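Local coordinates for sister chromatid cohesion protein PDS5 homolog C (Arabidopsis thaliana, PDB 7DE9) that acts as a cohesin cofactor in mitotic sister chromatid cohesion and in DNA repair by homologous recombination, and reads monomethylated histone H3 through its Tudor domain, at residues R16-W21 with Q25-G30; V44-D47 with Q51-L54. One frame throughout, in Å; residues are numbered along the deposited sequence.

Contact 1. Residues R16-W21 with Q25-G30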
loop_
_atom_site.group_PDB
_atom_site.type_symbol
_atom_site.label_atom_id
_atom_site.label_comp_id
_atom_site.label_asym_id
_atom_site.label_seq_id
_atom_site.Cartn_x
_atom_site.Cartn_y
_atom_site.Cartn_z
ATOM N N ARG A 16 -8.593 1.530 -4.104
ATOM C CA ARG A 16 -7.665 0.690 -4.840
ATOM C C ARG A 16 -6.450 1.519 -5.204
ATOM O O ARG A 16 -6.578 2.608 -5.767
ATOM C CB ARG A 16 -8.310 0.122 -6.102
ATOM C CG ARG A 16 -9.388 -0.916 -5.860
ATOM C CD ARG A 16 -10.303 -1.026 -7.076
ATOM N NE ARG A 16 -11.062 0.204 -7.296
ATOM C CZ ARG A 16 -11.982 0.360 -8.244
ATOM N NH1 ARG A 16 -12.260 -0.637 -9.074
ATOM N NH2 ARG A 16 -12.623 1.516 -8.364
ATOM N N ILE A 17 -5.270 1.010 -4.877
ATOM C CA ILE A 17 -4.038 1.711 -5.186
ATOM C C ILE A 17 -3.032 0.783 -5.844
ATOM O O ILE A 17 -3.194 -0.435 -5.843
ATOM C CB ILE A 17 -3.402 2.331 -3.928
ATOM C CG1 ILE A 17 -2.874 1.250 -2.985
ATOM C CG2 ILE A 17 -4.398 3.236 -3.205
ATOM C CD1 ILE A 17 -2.154 1.817 -1.778
ATOM N N LYS A 18 -2.004 1.371 -6.438
ATOM C CA LYS A 18 -0.870 0.584 -6.877
ATOM C C LYS A 18 0.361 1.059 -6.122
ATOM O O LYS A 18 0.628 2.261 -6.015
ATOM C CB LYS A 18 -0.680 0.661 -8.392
ATOM C CG LYS A 18 -0.623 2.046 -8.983
ATOM C CD LYS A 18 -0.850 1.961 -10.487
ATOM C CE LYS A 18 -0.091 3.036 -11.243
ATOM N NZ LYS A 18 -0.318 2.931 -12.712
ATOM N N VAL A 19 1.083 0.097 -5.565
ATOM C CA VAL A 19 2.232 0.369 -4.715
ATOM C C VAL A 19 3.503 -0.031 -5.456
ATOM O O VAL A 19 3.572 -1.110 -6.049
ATOM C CB VAL A 19 2.145 -0.389 -3.369
ATOM C CG1 VAL A 19 3.292 -0.004 -2.464
ATOM C CG2 VAL A 19 0.810 -0.116 -2.675
ATOM N N TRP A 20 4.490 0.856 -5.430
ATOM C CA TRP A 20 5.768 0.623 -6.091
ATOM C C TRP A 20 6.698 -0.233 -5.229
ATOM O O TRP A 20 7.029 0.135 -4.102
ATOM C CB TRP A 20 6.420 1.970 -6.422
ATOM C CG TRP A 20 7.760 1.895 -7.050
ATOM C CD1 TRP A 20 8.961 2.101 -6.437
ATOM C CD2 TRP A 20 8.050 1.613 -8.423
ATOM N NE1 TRP A 20 9.981 1.957 -7.344
ATOM C CE2 TRP A 20 9.448 1.654 -8.571
ATOM C CE3 TRP A 20 7.262 1.320 -9.542
ATOM C CZ2 TRP A 20 10.079 1.416 -9.790
ATOM C CZ3 TRP A 20 7.886 1.085 -10.750
ATOM C CH2 TRP A 20 9.284 1.136 -10.866
ATOM N N TRP A 21 7.107 -1.379 -5.760
ATOM C CA TRP A 21 8.170 -2.183 -5.161
ATOM C C TRP A 21 9.441 -1.942 -5.965
ATOM O O TRP A 21 9.558 -2.405 -7.118
ATOM C CB TRP A 21 7.828 -3.674 -5.150
ATOM C CG TRP A 21 6.712 -4.062 -4.225
ATOM C CD1 TRP A 21 5.672 -3.280 -3.813
ATOM C CD2 TRP A 21 6.536 -5.331 -3.596
ATOM N NE1 TRP A 21 4.853 -3.995 -2.971
ATOM C CE2 TRP A 21 5.366 -5.256 -2.819
ATOM C CE3 TRP A 21 7.255 -6.532 -3.619
ATOM C CZ2 TRP A 21 4.900 -6.328 -2.068
ATOM C CZ3 TRP A 21 6.789 -7.599 -2.875
ATOM C CH2 TRP A 21 5.621 -7.491 -2.109
ATOM N N GLN A 25 11.141 -3.087 -9.593
ATOM C CA GLN A 25 10.763 -1.961 -10.447
ATOM C C GLN A 25 9.359 -2.191 -10.955
ATOM O O GLN A 25 9.116 -2.172 -12.170
ATOM C CB GLN A 25 11.714 -1.770 -11.629
ATOM C CG GLN A 25 13.166 -1.622 -11.250
ATOM C CD GLN A 25 13.939 -2.902 -11.484
ATOM O OE1 GLN A 25 14.161 -3.305 -12.627
ATOM N NE2 GLN A 25 14.333 -3.562 -10.402
ATOM N N ALA A 26 8.440 -2.428 -10.025
ATOM C CA ALA A 26 7.085 -2.785 -10.435
ATOM C C ALA A 26 6.022 -2.102 -9.599
ATOM O O ALA A 26 6.256 -1.786 -8.445
ATOM C CB ALA A 26 6.898 -4.298 -10.360
ATOM N N TYR A 27 4.847 -1.895 -10.183
ATOM C CA TYR A 27 3.666 -1.540 -9.406
ATOM C C TYR A 27 2.839 -2.786 -9.157
ATOM O O TYR A 27 2.665 -3.610 -10.058
ATOM C CB TYR A 27 2.813 -0.498 -10.129
ATOM C CG TYR A 27 3.290 0.924 -9.983
ATOM C CD1 TYR A 27 3.049 1.637 -8.814
ATOM C CD2 TYR A 27 3.959 1.564 -11.016
ATOM C CE1 TYR A 27 3.472 2.940 -8.676
ATOM C CE2 TYR A 27 4.390 2.864 -10.882
ATOM C CZ TYR A 27 4.143 3.549 -9.709
ATOM O OH TYR A 27 4.566 4.853 -9.571
ATOM N N TYR A 28 2.335 -2.935 -7.938
ATOM C CA TYR A 28 1.411 -4.023 -7.634
ATOM C C TYR A 28 0.112 -3.447 -7.109
ATOM O O TYR A 28 0.117 -2.510 -6.310
ATOM C CB TYR A 28 2.013 -5.003 -6.628
ATOM C CG TYR A 28 3.268 -5.660 -7.148
ATOM C CD1 TYR A 28 3.219 -6.518 -8.234
ATOM C CD2 TYR A 28 4.498 -5.416 -6.563
ATOM C CE1 TYR A 28 4.351 -7.115 -8.712
ATOM C CE2 TYR A 28 5.645 -6.016 -7.035
ATOM C CZ TYR A 28 5.563 -6.860 -8.116
ATOM O OH TYR A 28 6.689 -7.466 -8.598
ATOM N N LYS A 29 -0.998 -4.008 -7.578
ATOM C CA LYS A 29 -2.324 -3.487 -7.267
ATOM C C LYS A 29 -2.911 -4.101 -6.004
ATOM O O LYS A 29 -2.788 -5.302 -5.759
ATOM C CB LYS A 29 -3.274 -3.722 -8.447
ATOM C CG LYS A 29 -2.876 -2.980 -9.713
ATOM C CD LYS A 29 -4.047 -2.798 -10.670
ATOM C CE LYS A 29 -4.351 -4.067 -11.451
ATOM N NZ LYS A 29 -5.305 -3.806 -12.566
ATOM N N GLY A 30 -3.559 -3.265 -5.206
ATOM C CA GLY A 30 -4.181 -3.733 -3.987
ATOM C C GLY A 30 -5.256 -2.780 -3.517
ATOM O O GLY A 30 -5.546 -1.776 -4.161
#

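Contact 2. Residues V44-D47 with Q51-L54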
loop_
_atom_site.group_PDB
_atom_site.type_symbol
_atom_site.label_atom_id
_atom_site.label_comp_id
_atom_site.label_asym_id
_atom_site.label_seq_id
_atom_site.Cartn_x
_atom_site.Cartn_y
_atom_site.Cartn_z
ATOM N N VAL A 44 -2.455 -2.858 3.308
ATOM C CA VAL A 44 -2.751 -3.061 1.894
ATOM C C VAL A 44 -2.858 -4.550 1.590
ATOM O O VAL A 44 -1.941 -5.332 1.889
ATOM C CB VAL A 44 -1.682 -2.415 0.987
ATOM C CG1 VAL A 44 -1.955 -2.717 -0.484
ATOM C CG2 VAL A 44 -1.639 -0.913 1.219
ATOM N N ILE A 45 -3.997 -4.939 1.021
ATOM C CA ILE A 45 -4.194 -6.317 0.587
ATOM C C ILE A 45 -4.066 -6.342 -0.921
ATOM O O ILE A 45 -4.838 -5.693 -1.620
ATOM C CB ILE A 45 -5.562 -6.889 1.019
ATOM C CG1 ILE A 45 -5.545 -7.283 2.498
ATOM C CG2 ILE A 45 -5.904 -8.135 0.214
ATOM C CD1 ILE A 45 -5.643 -6.144 3.442
ATOM N N TYR A 46 -3.084 -7.087 -1.422
ATOM C CA TYR A 46 -2.782 -7.114 -2.849
ATOM C C TYR A 46 -3.604 -8.128 -3.639
ATOM O O TYR A 46 -4.084 -9.124 -3.092
ATOM C CB TYR A 46 -1.294 -7.403 -3.062
ATOM C CG TYR A 46 -0.389 -6.275 -2.624
ATOM C CD1 TYR A 46 -0.152 -5.185 -3.458
ATOM C CD2 TYR A 46 0.228 -6.294 -1.376
ATOM C CE1 TYR A 46 0.671 -4.145 -3.065
ATOM C CE2 TYR A 46 1.055 -5.257 -0.970
ATOM C CZ TYR A 46 1.275 -4.187 -1.821
ATOM O OH TYR A 46 2.097 -3.154 -1.427
ATOM N N ASP A 47 -3.745 -7.851 -4.935
ATOM C CA ASP A 47 -4.371 -8.750 -5.900
ATOM C C ASP A 47 -3.902 -10.192 -5.783
ATOM O O ASP A 47 -4.690 -11.130 -5.897
ATOM C CB ASP A 47 -4.084 -8.268 -7.326
ATOM C CG ASP A 47 -5.103 -7.275 -7.828
ATOM O OD1 ASP A 47 -6.194 -7.190 -7.229
ATOM O OD2 ASP A 47 -4.813 -6.585 -8.828
ATOM N N GLN A 51 0.071 -9.269 1.547
ATOM C CA GLN A 51 -0.398 -8.176 2.403
ATOM C C GLN A 51 0.797 -7.402 2.936
ATOM O O GLN A 51 1.853 -7.980 3.200
ATOM C CB GLN A 51 -1.235 -8.701 3.571
ATOM C CG GLN A 51 -2.412 -9.564 3.152
ATOM C CD GLN A 51 -3.074 -10.271 4.320
ATOM O OE1 GLN A 51 -2.440 -11.057 5.023
ATOM N NE2 GLN A 51 -4.359 -10.000 4.524
ATOM N N GLU A 52 0.642 -6.095 3.090
ATOM C CA GLU A 52 1.713 -5.284 3.662
ATOM C C GLU A 52 1.129 -4.264 4.621
ATOM O O GLU A 52 0.090 -3.676 4.344
ATOM C CB GLU A 52 2.525 -4.566 2.575
ATOM C CG GLU A 52 3.605 -5.413 1.910
ATOM C CD GLU A 52 4.467 -4.614 0.940
ATOM O OE1 GLU A 52 3.924 -3.723 0.247
ATOM O OE2 GLU A 52 5.690 -4.872 0.878
ATOM N N ILE A 53 1.789 -4.082 5.756
ATOM C CA ILE A 53 1.533 -2.941 6.625
ATOM C C ILE A 53 2.549 -1.873 6.254
ATOM O O ILE A 53 3.747 -2.084 6.418
ATOM C CB ILE A 53 1.670 -3.295 8.106
ATOM C CG1 ILE A 53 0.657 -4.365 8.495
ATOM C CG2 ILE A 53 1.466 -2.065 8.966
ATOM C CD1 ILE A 53 0.880 -4.896 9.885
ATOM N N LEU A 54 2.068 -0.740 5.751
ATOM C CA LEU A 54 2.921 0.244 5.087
ATOM C C LEU A 54 2.820 1.649 5.664
ATOM O O LEU A 54 1.743 2.087 6.058
ATOM C CB LEU A 54 2.568 0.324 3.598
ATOM C CG LEU A 54 2.830 -0.872 2.687
ATOM C CD1 LEU A 54 2.176 -0.636 1.340
ATOM C CD2 LEU A 54 4.326 -1.088 2.524
#

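Contact 1. Residues R16-W21 with Q25-G30
W20 and Y27 face each other across a non-hydrogen-bonded pair of the hairpin, and their rings meet edge to face. W20 brings its CE3 edge over one face of the tyrosine, 3.5 Å from Y27 CE2, with the two planes at 64°. Its CG stands anti to the backbone N (chi1 178°), which lays the six-membered ring across the neighbouring strand: W20 CH2 comes within 3.3 Å of Q25 C, and A26 N lies over one indole face. The opposite face of Y27 belongs to K18, whose CE stands over the ring centre, 4.1 Å from the Y27 centroid, in a CH-pi contact; K18 NZ, farther out above the same face, makes a cation-pi interaction 5.0 Å from that centroid. Y27 is thus clamped between a lysine chain and an indole edge. With W20 cut back to alanine, Y27 would probably lose its edge-on neighbour on that side and be freer to turn, and the backbone at Q25 and A26 would be uncovered.

On the other face of the sheet the roles are reversed. Y28 turns its edge to W21, with Y28 CD2 3.5 Å from W21 CG over the indole face and the planes at 80°; the Y28 hydroxyl is held by D24.

Six backbone hydrogen bonds join I17, V19 and W21 to G30, Y28 and A26, and at the turn Q25 and A26 both face W21 in a G1 beta bulge. Strand 61-63 pairs with the outer side of 16-21, strand 41-46 lies beyond 26-36, and the face carrying I17, V19 and Y28 packs on V44 and Y46 of strand 41-46.

Contact 2. Residues V44-D47 with Q51-L54
The hairpin of strands 41-46 and 51-54 forms one edge of the bent antiparallel sheet of this Tudor domain, and one of its faces lines the site of the bound histone peptide. Its main side-chain link runs from Y46 to E52. The phenol donates a short hydrogen bond, 2.5 Å from Y46 OH to E52 OE1, which meets the carboxylate on its anti side and 27° out of its plane; ring and carboxylate planes are turned 63° apart. E52 reaches this position with an extended chain (chi2 -174°), running past the edge of the tyrosine so that E52 CG lies 3.8 Å from Y46 CE2. The other carboxylate oxygen, OE2, is engaged outside the hairpin, by a basic side chain of the bound peptide that pairs with it as a salt bridge. The same phenol oxygen also takes a hydrogen bond from W21 NE1, so it accepts from the indole while donating to the acid, and two partners fix the end of the ring.

Beneath this polar link the packing is aliphatic. V44 CG2 rests 3.8 Å from L54 CD1, and L54 CD1 also touches the phenol oxygen, 3.7 Å from Y46 OH, while V44 CG1 lies over one face of the Y46 ring. On the other side of the hairpin, I45 and Q51 run alongside each other, with I45 CG1 3.6 Å from Q51 NE2. V44 and E52 form the hydrogen-bonded pair, both backbone bonds measuring 2.9 Å (V44 N to E52 O, E52 N to V44 O).

Y46 packs on a modified side chain of the peptide, as W21 and Y28 do. Such an aromatic cage round a methylated side chain is characteristic of methyl-lysine-reading Tudor domains, and here E52 holds a basic side chain of the same peptide.

Both contacts are antiparallel hairpins of one sheet, in series along the chain and joined where strands 26-36 and 41-46 run side by side; K29 O and D47 N probably share a hydrogen bond there. Both are partly buried, with V19, W21, V44, Y46 and L54 inward. The outward face of contact 1, the larger, has Y27 between the K18 chain and the W20 edge; that of contact 2 has I45 and Q51. Contact 2 relies on a phenol-carboxylate bond over aliphatic packing. They converge at the peptide: V19 CB packs 3.4 Å from Y46 OH, and contact 1 gives two rings (W21, Y28) to the modified side chain and contact 2 the third; E52 pairs separately with a basic side chain.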